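Local coordinates for ABC-type transport system, sugar-family extracellular solute-binding protein (Peptoclostridium difficile 630, PDB 6HNI) that binds tyrosine, probably for delivery to an ABC-type uptake system, and is a lipoprotein with adhesive properties, at residues E146-F151 with P237-E242; K156-M161 with D174-Y179; D60-N65 with A81-D86; T72-A77 with A99-K104; V32-L37 with V220-P225. The protein carries 1 engineered substitution. All blocks are in the same frame, centred on the assembly; numbering follows the deposited sequence. Where two conformers were deposited one is given.

Interaction 1 (E146-F151 with P237-E242); sequences ELLKIF and PVIAAE. With TYR (tyrosine), chain B.
In the lobe built on the four-stranded parallel sheet, strand 238-240, which pairs with strand 211-214, packs through Ile-239 against Leu-147 and Leu-148 of the segment that carries helix 148-151. Ile-239 takes two contacts on one branch. Its CD1 lies 4.3 Å from CB of Leu-147. Its CG1 lies 4.4 Å from CD2 of Leu-148. The Leu-147 carbonyl O is held from its own segment, by the N-H groups of Ile-150 and Phe-151. Ala-252, whose backbone bonds to Ala-240, touches both Leu-147 and Ile-239, and so extends this apolar layer.

Past the strand, Glu-242 serves the ligand. Its chain is bent at chi2 (91°), and OE2 accepts a short bond of 2.5 Å from OH of the bound tyrosine. OE1 caps Gly-244 N at the start of helix 243-247. The helix end probably helps to stabilise a negative charge on the carboxylate. A ligand-binding residue just beyond the carboxyl end of a parallel strand is typical of periplasmic-binding-protein folds.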
# COMPACT_ATOMS: atom_id res chain seq x y z
N GLU A 146 11.14 -14.53 -1.13
CA GLU A 146 12.51 -14.70 -1.73
C GLU A 146 13.61 -14.28 -0.77
O GLU A 146 14.70 -14.85 -0.77
CB GLU A 146 12.67 -13.88 -3.07
CG GLU A 146 12.13 -14.54 -4.31
CD GLU A 146 12.12 -13.67 -5.57
OE1 GLU A 146 13.00 -12.77 -5.74
OE2 GLU A 146 11.21 -13.88 -6.41
N LEU A 147 13.31 -13.28 0.05
CA LEU A 147 14.29 -12.75 0.97
C LEU A 147 14.59 -13.65 2.15
O LEU A 147 15.58 -13.45 2.82
CB LEU A 147 13.86 -11.36 1.43
CG LEU A 147 13.64 -10.31 0.30
CD1 LEU A 147 13.26 -9.03 1.01
CD2 LEU A 147 14.88 -10.17 -0.58
N LEU A 148 13.73 -14.64 2.41
CA LEU A 148 14.04 -15.61 3.45
C LEU A 148 15.34 -16.34 3.18
O LEU A 148 16.07 -16.63 4.12
CB LEU A 148 12.88 -16.57 3.62
CG LEU A 148 11.55 -16.00 4.09
CD1 LEU A 148 10.48 -17.09 4.16
CD2 LEU A 148 11.68 -15.23 5.39
N LYS A 149 15.67 -16.61 1.92
CA LYS A 149 16.94 -17.28 1.60
C LYS A 149 18.13 -16.49 2.12
O LYS A 149 19.18 -17.05 2.42
CB LYS A 149 17.14 -17.42 0.10
CG LYS A 149 16.18 -18.33 -0.60
CD LYS A 149 16.61 -18.59 -2.03
CE LYS A 149 18.00 -19.18 -2.13
NZ LYS A 149 18.18 -19.87 -3.45
N ILE A 150 17.94 -15.18 2.20
CA ILE A 150 19.04 -14.28 2.53
C ILE A 150 19.07 -14.11 4.04
O ILE A 150 20.15 -14.28 4.63
CB ILE A 150 18.86 -12.91 1.88
CG1 ILE A 150 18.82 -13.08 0.35
CG2 ILE A 150 19.97 -11.97 2.35
CD1 ILE A 150 18.55 -11.80 -0.40
N PHE A 151 17.93 -13.76 4.66
CA PHE A 151 17.89 -13.31 6.05
C PHE A 151 17.42 -14.34 7.06
O PHE A 151 17.71 -14.16 8.23
CB PHE A 151 17.03 -12.06 6.18
CG PHE A 151 17.57 -10.92 5.41
CD1 PHE A 151 18.78 -10.34 5.76
CD2 PHE A 151 16.91 -10.51 4.29
CE1 PHE A 151 19.30 -9.29 5.02
CE2 PHE A 151 17.43 -9.46 3.52
CZ PHE A 151 18.61 -8.87 3.90
N PRO A 237 12.90 -11.46 12.50
CA PRO A 237 12.99 -10.64 11.24
C PRO A 237 11.60 -10.35 10.72
O PRO A 237 10.71 -11.21 10.70
CB PRO A 237 13.78 -11.53 10.29
CG PRO A 237 14.25 -12.72 11.07
CD PRO A 237 13.46 -12.82 12.33
N VAL A 238 11.42 -9.11 10.29
CA VAL A 238 10.17 -8.68 9.66
C VAL A 238 10.41 -8.30 8.16
O VAL A 238 11.21 -7.41 7.89
CB VAL A 238 9.61 -7.46 10.40
CG1 VAL A 238 8.31 -7.04 9.79
CG2 VAL A 238 9.41 -7.77 11.89
N ILE A 239 9.77 -9.05 7.31
CA ILE A 239 9.79 -8.76 5.85
C ILE A 239 8.50 -8.07 5.55
O ILE A 239 7.41 -8.58 5.76
CB ILE A 239 9.90 -10.07 5.05
CG1 ILE A 239 11.17 -10.84 5.38
CG2 ILE A 239 9.80 -9.77 3.56
CD1 ILE A 239 12.45 -10.08 5.32
N ALA A 240 8.61 -6.88 4.92
CA ALA A 240 7.42 -6.16 4.48
C ALA A 240 7.27 -6.22 2.98
O ALA A 240 8.27 -6.41 2.25
CB ALA A 240 7.50 -4.70 4.90
N ALA A 241 6.05 -6.02 2.52
CA ALA A 241 5.75 -6.00 1.07
C ALA A 241 6.33 -4.81 0.32
O ALA A 241 6.53 -4.94 -0.88
CB ALA A 241 4.26 -6.05 0.87
N GLU A 242 6.61 -3.72 1.01
CA GLU A 242 7.15 -2.50 0.39
C GLU A 242 7.98 -1.72 1.35
O GLU A 242 8.11 -2.15 2.52
CB GLU A 242 6.04 -1.67 -0.25
CG GLU A 242 4.95 -1.17 0.68
CD GLU A 242 5.19 0.21 1.27
OE1 GLU A 242 6.08 0.97 0.78
OE2 GLU A 242 4.46 0.58 2.24
N TYR B . -2.39 -1.79 -0.64
CA TYR B . -3.10 -0.96 0.34
C TYR B . -4.55 -0.81 -0.08
O TYR B . -5.26 -0.02 0.53
CB TYR B . -2.36 0.36 0.65
CG TYR B . -1.05 0.15 1.32
CD1 TYR B . -1.02 -0.38 2.65
CD2 TYR B . 0.16 0.36 0.72
CE1 TYR B . 0.18 -0.66 3.25
CE2 TYR B . 1.37 0.08 1.32
CZ TYR B . 1.38 -0.45 2.63
OH TYR B . 2.59 -0.75 3.24
OXT TYR B . -5.02 -1.54 -0.94

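Interaction 2 (K156-M161 with D174-Y179); sequences KTIGVM and DALKEY
No flat group takes part where Leu-176 meets Val-160 and Ile-158; the three side chains are branched and aliphatic. The one ring in the two segments, Tyr-179, lies beside this contact and packs on Leu-145, Asp-142 and Phe-185 instead. Leu-176 and Val-160 reach toward each other, tip to tip. CD2 of Leu-176 does all the touching, 3.8 Å from CB and 3.9 Å from CG1 of Val-160. CG of Leu-176 stands opposite the backbone N (chi1 179°), which carries the branch from the helix to the strand. The same methyl meets CG2 of Ile-158 at 4.3 Å. Ile-158 and Val-160 face the helix from alternate positions of the strand, and Gly-159 lies between them. All three side chains are buried.

Strand 157-163 and helix 167-183 belong to a beta-alpha-beta unit that ends in strand 186-192. Val-160 also touches Val-187 of that strand, Ile-158 touches Val-211 and Tyr-213 of strand 211-214, and helix 141-145 meets Leu-176 through Leu-145.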
# COMPACT_ATOMS: atom_id res chain seq x y z
N LYS A 156 10.66 -21.76 9.00
CA LYS A 156 9.57 -22.62 8.53
C LYS A 156 8.19 -22.09 8.86
O LYS A 156 7.23 -22.55 8.26
CB LYS A 156 9.71 -24.05 9.07
CG LYS A 156 10.96 -24.79 8.56
CD LYS A 156 10.87 -25.25 7.10
CE LYS A 156 10.33 -26.70 6.93
NZ LYS A 156 9.82 -27.08 5.55
N THR A 157 8.10 -21.16 9.82
CA THR A 157 6.82 -20.64 10.29
C THR A 157 6.79 -19.12 10.12
O THR A 157 7.62 -18.43 10.67
CB THR A 157 6.51 -21.02 11.78
OG1 THR A 157 6.54 -22.44 11.95
CG2 THR A 157 5.13 -20.52 12.15
N ILE A 158 5.80 -18.67 9.36
CA ILE A 158 5.64 -17.26 8.98
C ILE A 158 4.41 -16.72 9.73
O ILE A 158 3.32 -17.27 9.58
CB ILE A 158 5.40 -17.10 7.46
CG1 ILE A 158 6.57 -17.72 6.68
CG2 ILE A 158 5.21 -15.63 7.10
CD1 ILE A 158 6.29 -17.91 5.22
N GLY A 159 4.57 -15.64 10.49
CA GLY A 159 3.44 -14.95 11.06
C GLY A 159 2.93 -13.84 10.13
O GLY A 159 3.72 -13.25 9.38
N VAL A 160 1.66 -13.56 10.26
CA VAL A 160 1.06 -12.39 9.55
C VAL A 160 -0.01 -11.78 10.45
O VAL A 160 -0.98 -12.45 10.84
CB VAL A 160 0.52 -12.81 8.18
CG1 VAL A 160 -0.59 -13.81 8.20
CG2 VAL A 160 0.05 -11.56 7.45
N MET A 161 0.16 -10.51 10.78
CA MET A 161 -0.86 -9.70 11.44
C MET A 161 -1.47 -8.76 10.40
O MET A 161 -0.73 -8.14 9.61
CB MET A 161 -0.27 -8.95 12.65
CG MET A 161 -1.28 -8.15 13.42
SD MET A 161 -0.70 -7.61 15.04
CE MET A 161 0.57 -6.48 14.55
N ASP A 174 -4.50 -14.74 1.81
CA ASP A 174 -4.82 -15.97 1.05
C ASP A 174 -3.64 -16.38 0.16
O ASP A 174 -3.34 -17.58 0.04
CB ASP A 174 -6.03 -15.77 0.15
CG ASP A 174 -7.30 -15.73 0.89
OD1 ASP A 174 -7.33 -16.11 2.07
OD2 ASP A 174 -8.31 -15.31 0.29
N ALA A 175 -3.03 -15.38 -0.50
CA ALA A 175 -1.83 -15.62 -1.33
C ALA A 175 -0.67 -16.18 -0.52
O ALA A 175 0.03 -17.10 -0.99
CB ALA A 175 -1.42 -14.39 -2.09
N LEU A 176 -0.47 -15.64 0.68
CA LEU A 176 0.56 -16.14 1.57
C LEU A 176 0.33 -17.61 1.94
O LEU A 176 1.26 -18.44 1.93
CB LEU A 176 0.61 -15.29 2.82
CG LEU A 176 1.61 -15.71 3.86
CD1 LEU A 176 3.02 -15.68 3.35
CD2 LEU A 176 1.52 -14.78 5.05
N LYS A 177 -0.92 -17.93 2.28
CA LYS A 177 -1.25 -19.32 2.63
C LYS A 177 -1.08 -20.24 1.45
O LYS A 177 -0.65 -21.39 1.62
CB LYS A 177 -2.63 -19.43 3.22
CG LYS A 177 -2.76 -18.78 4.59
CD LYS A 177 -4.18 -18.41 4.95
CE LYS A 177 -4.98 -19.54 5.48
NZ LYS A 177 -6.21 -18.96 6.13
N GLU A 178 -1.42 -19.79 0.24
CA GLU A 178 -1.23 -20.61 -0.94
C GLU A 178 0.26 -20.89 -1.18
O GLU A 178 0.66 -22.05 -1.42
CB GLU A 178 -1.85 -19.93 -2.17
CG GLU A 178 -1.64 -20.68 -3.47
CD GLU A 178 -2.54 -21.91 -3.61
OE1 GLU A 178 -3.28 -22.25 -2.65
OE2 GLU A 178 -2.49 -22.53 -4.69
N TYR A 179 1.09 -19.86 -1.09
CA TYR A 179 2.52 -20.02 -1.22
C TYR A 179 3.07 -21.00 -0.16
O TYR A 179 3.87 -21.88 -0.47
CB TYR A 179 3.23 -18.68 -1.09
CG TYR A 179 4.73 -18.70 -1.25
CD1 TYR A 179 5.54 -19.04 -0.18
CD2 TYR A 179 5.35 -18.31 -2.42
CE1 TYR A 179 6.90 -19.03 -0.29
CE2 TYR A 179 6.72 -18.30 -2.53
CZ TYR A 179 7.49 -18.66 -1.45
OH TYR A 179 8.85 -18.69 -1.50

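Interaction 3 (D60-N65 with A81-D86); sequences DIDFQN and ASDKKD. With EDO (1,2-ethanediol), chain E.
Asp-62 on edge strand 59-65 faces Lys-85, with their CA atoms 9.3 Å apart, just after helix 70-82 ends in a Schellman motif with Lys-84 at positive phi (61°). The helix is the connection of a beta-alpha-beta crossover, which runs from this edge strand to strand 87-91 and passes over strand 24-30 in the parallel sheet.

The side chains of Asp-62 and Lys-85 cross at about a right angle. Lys-85 NZ forms a salt bridge and hydrogen bond with Asp-62 OD2 at 3.0 Å, on the anti lone pair, away from OD1. The other oxygen, OD1, uses its syn lone pair for Gln-64 NE2. That bond is 2.9 Å long and nearly straight (176°), and it lies in the plane of the Gln-64 amide. The carboxylate is thus held at both oxygens.

Asp-83 joins the network through a long salt bridge, 3.7 Å from its OD2 to Lys-85 NZ. The same OD2 is 3.9 Å from Asp-62 OD2, a pair of like charges that Lys-85 probably moderates. Asp-83 also has a partner of its own in Lys-79, a salt bridge through OD1. A water that accepts from Lys-85 NZ also lies next to Asp-60 OD2 and probably links the two. A second water sits between the two acidic groups, donating to Asp-62 OD2 at 2.7 Å and to Asp-83 OD2 at 2.8 Å.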
# COMPACT_ATOMS: atom_id res chain seq x y z
N ASP A 60 -7.38 23.28 -9.33
CA ASP A 60 -7.49 23.46 -7.90
C ASP A 60 -7.48 22.08 -7.26
O ASP A 60 -8.29 21.26 -7.59
CB ASP A 60 -8.81 24.12 -7.54
CG ASP A 60 -8.98 24.20 -6.04
OD1 ASP A 60 -8.41 25.14 -5.47
OD2 ASP A 60 -9.64 23.30 -5.42
N ILE A 61 -6.50 21.87 -6.40
CA ILE A 61 -6.37 20.59 -5.68
C ILE A 61 -6.89 20.78 -4.24
O ILE A 61 -6.35 21.60 -3.50
CB ILE A 61 -4.92 20.10 -5.71
CG1 ILE A 61 -4.41 19.88 -7.15
CG2 ILE A 61 -4.80 18.81 -4.94
CD1 ILE A 61 -2.94 19.48 -7.23
N ASP A 62 -7.91 19.99 -3.86
CA ASP A 62 -8.48 19.96 -2.50
C ASP A 62 -8.03 18.62 -1.89
O ASP A 62 -8.60 17.55 -2.16
CB ASP A 62 -10.00 20.03 -2.66
CG ASP A 62 -10.77 20.02 -1.36
OD1 ASP A 62 -10.16 19.91 -0.27
OD2 ASP A 62 -12.04 20.13 -1.45
N PHE A 63 -6.96 18.69 -1.10
CA PHE A 63 -6.41 17.51 -0.42
C PHE A 63 -7.09 17.28 0.93
O PHE A 63 -7.18 18.21 1.77
CB PHE A 63 -4.91 17.69 -0.20
CG PHE A 63 -4.30 16.57 0.61
CD1 PHE A 63 -4.08 15.33 0.02
CD2 PHE A 63 -4.00 16.74 1.93
CE1 PHE A 63 -3.57 14.25 0.73
CE2 PHE A 63 -3.49 15.66 2.70
CZ PHE A 63 -3.26 14.43 2.08
N GLN A 64 -7.51 16.04 1.14
CA GLN A 64 -8.19 15.63 2.39
C GLN A 64 -7.63 14.32 2.89
O GLN A 64 -7.59 13.32 2.18
CB GLN A 64 -9.70 15.49 2.19
CG GLN A 64 -10.42 16.75 1.74
CD GLN A 64 -10.55 17.79 2.83
OE1 GLN A 64 -10.71 17.43 3.99
NE2 GLN A 64 -10.61 19.08 2.46
N ASN A 65 -7.19 14.35 4.14
CA ASN A 65 -6.62 13.19 4.85
C ASN A 65 -7.66 12.74 5.90
O ASN A 65 -8.12 13.54 6.70
CB ASN A 65 -5.33 13.62 5.48
CG ASN A 65 -4.59 12.50 6.23
OD1 ASN A 65 -5.09 11.41 6.46
ND2 ASN A 65 -3.37 12.80 6.64
N ALA A 81 -18.31 14.64 -3.87
CA ALA A 81 -19.40 14.40 -4.78
C ALA A 81 -20.36 15.60 -4.79
O ALA A 81 -20.74 16.11 -5.88
CB ALA A 81 -20.11 13.09 -4.46
N SER A 82 -20.73 16.11 -3.63
CA SER A 82 -21.65 17.25 -3.59
C SER A 82 -20.96 18.57 -4.06
O SER A 82 -21.63 19.50 -4.57
CB SER A 82 -22.31 17.34 -2.21
OG SER A 82 -21.38 17.59 -1.20
N ASP A 83 -19.65 18.66 -3.93
CA ASP A 83 -18.84 19.75 -4.49
C ASP A 83 -18.79 19.68 -6.01
O ASP A 83 -18.38 20.65 -6.64
CB ASP A 83 -17.36 19.69 -4.08
CG ASP A 83 -17.07 20.14 -2.64
OD1 ASP A 83 -17.97 20.74 -1.98
OD2 ASP A 83 -15.89 19.89 -2.18
N LYS A 84 -19.16 18.57 -6.62
CA LYS A 84 -19.08 18.41 -8.09
C LYS A 84 -17.65 18.54 -8.62
O LYS A 84 -17.41 19.21 -9.65
CB LYS A 84 -20.10 19.35 -8.81
CG LYS A 84 -21.54 19.19 -8.33
CD LYS A 84 -22.53 20.17 -8.93
CE LYS A 84 -23.94 19.81 -8.50
NZ LYS A 84 -24.76 21.00 -8.23
N LYS A 85 -16.69 17.90 -7.97
CA LYS A 85 -15.33 17.83 -8.43
C LYS A 85 -15.30 17.27 -9.86
O LYS A 85 -16.14 16.46 -10.26
CB LYS A 85 -14.49 16.91 -7.57
CG LYS A 85 -14.27 17.36 -6.14
CD LYS A 85 -13.68 18.74 -5.98
CE LYS A 85 -13.38 19.01 -4.53
NZ LYS A 85 -12.95 20.40 -4.29
N ASP A 86 -14.32 17.72 -10.63
CA ASP A 86 -14.12 17.15 -11.96
C ASP A 86 -13.44 15.79 -11.98
O ASP A 86 -13.62 15.00 -12.89
CB ASP A 86 -13.30 18.16 -12.78
CG ASP A 86 -14.03 19.49 -13.00
OD1 ASP A 86 -15.02 19.41 -13.73
OD2 ASP A 86 -13.63 20.52 -12.36
C1 EDO E . -1.89 11.00 10.32
O1 EDO E . -2.28 11.04 8.91
C2 EDO E . -2.82 10.16 11.20
O2 EDO E . -3.46 10.89 12.25
O HOH W 1 -10.80 21.19 -5.88
O HOH W 2 -14.09 19.05 -0.15

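Interaction 4 (T72-A77 with A99-K104); sequences TTQSIA and AFNATK
Thr-103 OG1 accepts two backbone bonds, from the N-H groups of Asp-105 and Ile-106, and fixes the chain where it leaves the helix whose Ala-99 and Ala-102 pack on Ala-77. Thr-103 N itself still bonds back to Ala-99 O, at 3.1 Å. The packing depends on small residues. The CA atoms of Ala-77 and Ala-99 are only 4.8 Å apart. Ala-77 CB sits 3.7 Å from CA of Ala-99 and 3.6 Å from CB of Ala-102. Ala-102 CB in turn rests 3.5 Å from the carbonyl O of Ala-77. Helices 70-82 and 93-102 are successive connections of the parallel alpha/beta sheet in this lobe, and here they touch almost backbone to backbone. Ala-99 points its CB away from Ala-77, and its side chain packs on Ile-88 of strand 87-91.

At the more exposed rim, Gln-74 and Asn-101 bring their amides together. The two amides are tilted only 23° from one another. NE2 of Gln-74 and ND2 of Asn-101, both donors as modelled, approach to 3.8 Å. Gln-74 also touches Ala-98.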
# COMPACT_ATOMS: atom_id res chain seq x y z
N THR A 72 -14.52 9.12 8.21
CA THR A 72 -14.03 10.31 7.55
C THR A 72 -13.72 9.98 6.10
O THR A 72 -13.90 10.88 5.23
CB THR A 72 -12.82 10.90 8.28
OG1 THR A 72 -13.18 11.10 9.66
CG2 THR A 72 -12.40 12.25 7.71
N THR A 73 -13.30 8.79 5.73
CA THR A 73 -13.15 8.48 4.27
C THR A 73 -14.47 8.67 3.58
O THR A 73 -14.52 9.11 2.38
CB THR A 73 -12.63 7.04 3.96
OG1 THR A 73 -13.59 6.06 4.32
CG2 THR A 73 -11.33 6.78 4.63
N GLN A 74 -15.57 8.37 4.26
CA GLN A 74 -16.89 8.47 3.65
C GLN A 74 -17.39 9.90 3.61
O GLN A 74 -17.95 10.31 2.57
CB GLN A 74 -17.88 7.60 4.44
CG GLN A 74 -17.48 6.12 4.39
CD GLN A 74 -17.92 5.38 3.15
OE1 GLN A 74 -18.73 5.86 2.35
NE2 GLN A 74 -17.38 4.17 2.98
N SER A 75 -17.16 10.69 4.64
CA SER A 75 -17.57 12.11 4.62
C SER A 75 -16.74 12.89 3.62
O SER A 75 -17.31 13.79 2.98
CB SER A 75 -17.49 12.75 6.00
OG SER A 75 -16.21 12.72 6.57
N ILE A 76 -15.45 12.61 3.48
CA ILE A 76 -14.62 13.32 2.46
C ILE A 76 -15.24 13.04 1.12
O ILE A 76 -15.36 13.98 0.29
CB ILE A 76 -13.15 12.83 2.50
CG1 ILE A 76 -12.44 13.33 3.79
CG2 ILE A 76 -12.42 13.17 1.23
CD1 ILE A 76 -11.14 12.65 4.10
N ALA A 77 -15.53 11.79 0.83
CA ALA A 77 -16.03 11.38 -0.50
C ALA A 77 -17.37 11.98 -0.77
O ALA A 77 -17.64 12.49 -1.89
CB ALA A 77 -16.08 9.88 -0.62
N ALA A 99 -15.03 6.65 -2.13
CA ALA A 99 -15.25 7.53 -3.31
C ALA A 99 -16.26 6.87 -4.25
O ALA A 99 -17.22 7.50 -4.68
CB ALA A 99 -13.93 7.76 -3.99
N PHE A 100 -16.10 5.56 -4.50
CA PHE A 100 -17.00 4.83 -5.37
C PHE A 100 -18.43 4.75 -4.81
O PHE A 100 -19.42 4.86 -5.56
CB PHE A 100 -16.39 3.48 -5.74
CG PHE A 100 -17.18 2.67 -6.75
CD1 PHE A 100 -17.43 3.16 -8.05
CD2 PHE A 100 -17.65 1.40 -6.44
CE1 PHE A 100 -18.12 2.39 -8.97
CE2 PHE A 100 -18.31 0.63 -7.36
CZ PHE A 100 -18.54 1.11 -8.63
N ASN A 101 -18.56 4.57 -3.50
CA ASN A 101 -19.84 4.62 -2.90
C ASN A 101 -20.50 5.98 -3.03
O ASN A 101 -21.70 6.07 -3.18
CB ASN A 101 -19.75 4.24 -1.39
CG ASN A 101 -19.42 2.77 -1.16
OD1 ASN A 101 -19.52 1.93 -2.05
ND2 ASN A 101 -19.05 2.48 0.07
N ALA A 102 -19.70 7.03 -2.91
CA ALA A 102 -20.21 8.41 -2.94
C ALA A 102 -20.70 8.86 -4.32
O ALA A 102 -21.63 9.65 -4.38
CB ALA A 102 -19.18 9.38 -2.44
N THR A 103 -20.06 8.37 -5.38
CA THR A 103 -20.39 8.82 -6.75
C THR A 103 -20.09 7.75 -7.80
O THR A 103 -19.03 7.14 -7.79
CB THR A 103 -19.63 10.13 -7.08
OG1 THR A 103 -20.02 10.59 -8.41
CG2 THR A 103 -18.17 9.99 -7.05
N LYS A 104 -21.03 7.59 -8.74
CA LYS A 104 -20.82 6.71 -9.90
C LYS A 104 -20.65 7.54 -11.16
O LYS A 104 -20.51 6.97 -12.23
CB LYS A 104 -21.95 5.71 -10.10
CG LYS A 104 -22.23 4.76 -8.94
CD LYS A 104 -21.12 3.77 -8.69
CE LYS A 104 -21.52 2.79 -7.57
NZ LYS A 104 -21.70 3.59 -6.32

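Interaction 5 (V32-L37 with V220-P225); sequences VEHPAL and VASSMP. With TYR (tyrosine), chain B; EDO (1,2-ethanediol), chain E.
The imidazole of His-34 is clasped between two aliphatic groups. Ala-221 CB stands over the centre of one face, 4.0 Å from the ring centroid and 5° off the normal, a CH-pi contact. CG of Leu-37 lies over the opposite face, offset toward the rim. The first torsion of His-34 (chi1 68°) sets the ring between the backbone N and the carbonyl carbon, turned in toward the ligand. Its CE1 comes 3.5 Å from CE1 of the bound tyrosine. Its NE2 is hydrogen-bonded to Asn-218 OD1, and Asn-218 also binds the tyrosine through ND2.

The two segments belong to different lobes of a periplasmic-binding-protein fold. They meet across the cleft in this closed, ligand-bound form. Ala-221 CB touches the ligand as well as the imidazole, 3.7 Å from the tyrosine OH. Ala-36 CB adds a contact 3.7 Å from CE2 of the tyrosine ring.

Farther out, Ser-222 OG lies 3.7 Å from Val-32 CG1 in one conformer; a second makes this contact doubtful. Next to Val-32 in the chain, Glu-33 N donates to O1 of a 1,2-ethanediol, probably from the crystallisation liquor.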
# COMPACT_ATOMS: atom_id res chain seq x y z
N VAL A 32 -4.58 8.05 5.26
CA VAL A 32 -3.71 8.37 6.38
C VAL A 32 -2.32 8.72 5.82
O VAL A 32 -2.00 8.29 4.74
CB VAL A 32 -3.64 7.17 7.39
CG1 VAL A 32 -2.95 5.98 6.77
CG2 VAL A 32 -3.00 7.59 8.73
N GLU A 33 -1.50 9.43 6.57
CA GLU A 33 -0.06 9.51 6.29
C GLU A 33 0.67 8.22 6.71
O GLU A 33 0.87 7.92 7.93
CB GLU A 33 0.56 10.69 7.02
CG GLU A 33 0.04 12.05 6.62
CD GLU A 33 0.52 13.16 7.53
OE1 GLU A 33 1.39 12.89 8.37
OE2 GLU A 33 0.04 14.30 7.41
N HIS A 34 1.03 7.42 5.74
CA HIS A 34 2.09 6.41 5.88
C HIS A 34 2.94 6.50 4.59
O HIS A 34 2.44 7.05 3.59
CB HIS A 34 1.64 4.99 6.29
CG HIS A 34 0.83 4.19 5.30
ND1 HIS A 34 1.40 3.51 4.24
CD2 HIS A 34 -0.47 3.79 5.33
CE1 HIS A 34 0.46 2.80 3.63
NE2 HIS A 34 -0.68 2.93 4.30
N PRO A 35 4.20 6.05 4.60
CA PRO A 35 5.09 6.48 3.52
C PRO A 35 4.63 6.19 2.12
O PRO A 35 4.76 7.05 1.21
CB PRO A 35 6.42 5.80 3.84
CG PRO A 35 6.41 5.74 5.36
CD PRO A 35 4.97 5.46 5.71
N ALA A 36 4.07 5.05 1.88
CA ALA A 36 3.65 4.67 0.55
C ALA A 36 2.55 5.58 0.09
O ALA A 36 2.52 6.00 -1.09
CB ALA A 36 3.15 3.21 0.54
N LEU A 37 1.58 5.87 0.95
CA LEU A 37 0.46 6.71 0.50
C LEU A 37 0.93 8.11 0.21
O LEU A 37 0.51 8.70 -0.82
CB LEU A 37 -0.68 6.72 1.51
CG LEU A 37 -1.20 5.33 1.96
CD1 LEU A 37 -2.49 5.48 2.69
CD2 LEU A 37 -1.36 4.33 0.82
N VAL A 220 -1.59 -2.01 9.88
CA VAL A 220 -0.26 -2.45 10.35
C VAL A 220 0.85 -1.50 9.87
O VAL A 220 1.74 -1.15 10.64
CB VAL A 220 -0.00 -3.91 9.99
CG1 VAL A 220 1.37 -4.34 10.47
CG2 VAL A 220 -1.04 -4.80 10.68
N ALA A 221 0.76 -1.04 8.62
CA ALA A 221 1.74 -0.07 8.12
C ALA A 221 1.77 1.20 8.95
O ALA A 221 2.81 1.82 9.08
CB ALA A 221 1.46 0.23 6.64
N SER A 222 0.63 1.61 9.50
CA SER A 222 0.53 2.80 10.35
C SER A 222 1.03 2.64 11.78
O SER A 222 1.21 3.64 12.51
CB SER A 222 -0.92 3.19 10.46
OG SER A 222 -1.37 3.61 9.19
N SER A 223 1.24 1.37 12.17
CA SER A 223 1.76 1.01 13.49
C SER A 223 3.08 0.31 13.43
O SER A 223 3.50 -0.36 14.43
CB SER A 223 0.73 0.15 14.21
OG SER A 223 -0.28 0.96 14.74
N MET A 224 3.83 0.49 12.36
CA MET A 224 5.08 -0.24 12.17
C MET A 224 6.14 0.00 13.24
O MET A 224 6.82 -0.92 13.64
CB MET A 224 5.68 -0.00 10.77
CG MET A 224 5.24 -1.07 9.79
SD MET A 224 5.61 -2.81 10.24
CE MET A 224 7.26 -2.67 10.94
N PRO A 225 6.28 1.26 13.71
CA PRO A 225 7.31 1.45 14.75
C PRO A 225 7.09 0.58 16.01
O PRO A 225 8.08 0.14 16.60
CB PRO A 225 7.23 2.94 15.04
CG PRO A 225 6.76 3.52 13.71
CD PRO A 225 5.74 2.53 13.22
N TYR B . -2.39 -1.79 -0.64
CA TYR B . -3.10 -0.96 0.34
C TYR B . -4.55 -0.81 -0.08
O TYR B . -5.26 -0.02 0.53
CB TYR B . -2.36 0.36 0.65
CG TYR B . -1.05 0.15 1.32
CD1 TYR B . -1.02 -0.38 2.65
CD2 TYR B . 0.16 0.36 0.72
CE1 TYR B . 0.18 -0.66 3.25
CE2 TYR B . 1.37 0.08 1.32
CZ TYR B . 1.38 -0.45 2.63
OH TYR B . 2.59 -0.75 3.24
OXT TYR B . -5.02 -1.54 -0.94
C1 EDO E . -1.89 11.00 10.32
O1 EDO E . -2.28 11.04 8.91
C2 EDO E . -2.82 10.16 11.20
O2 EDO E . -3.46 10.89 12.25

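In the fold
The five contacts divide between the two lobes and the cleft. Interactions 3 and 4 share helix 70-82 in the lobe of the five-stranded sheet; their centres are 11 Å apart and their segments alternate along the chain. Interactions 1 and 2 both reach the four-stranded sheet of the other lobe, with centres 12 Å apart and interaction 2 nested inside interaction 1. Interaction 3 lies about 39 Å from each of these, centre to centre. Interaction 5 joins the lobes, and the chain loop it closes encloses interactions 2, 3 and 4. It crosses interaction 1 and shares the tyrosine with it. The ligand is thus gripped from both lobes, as expected for a closed binding protein.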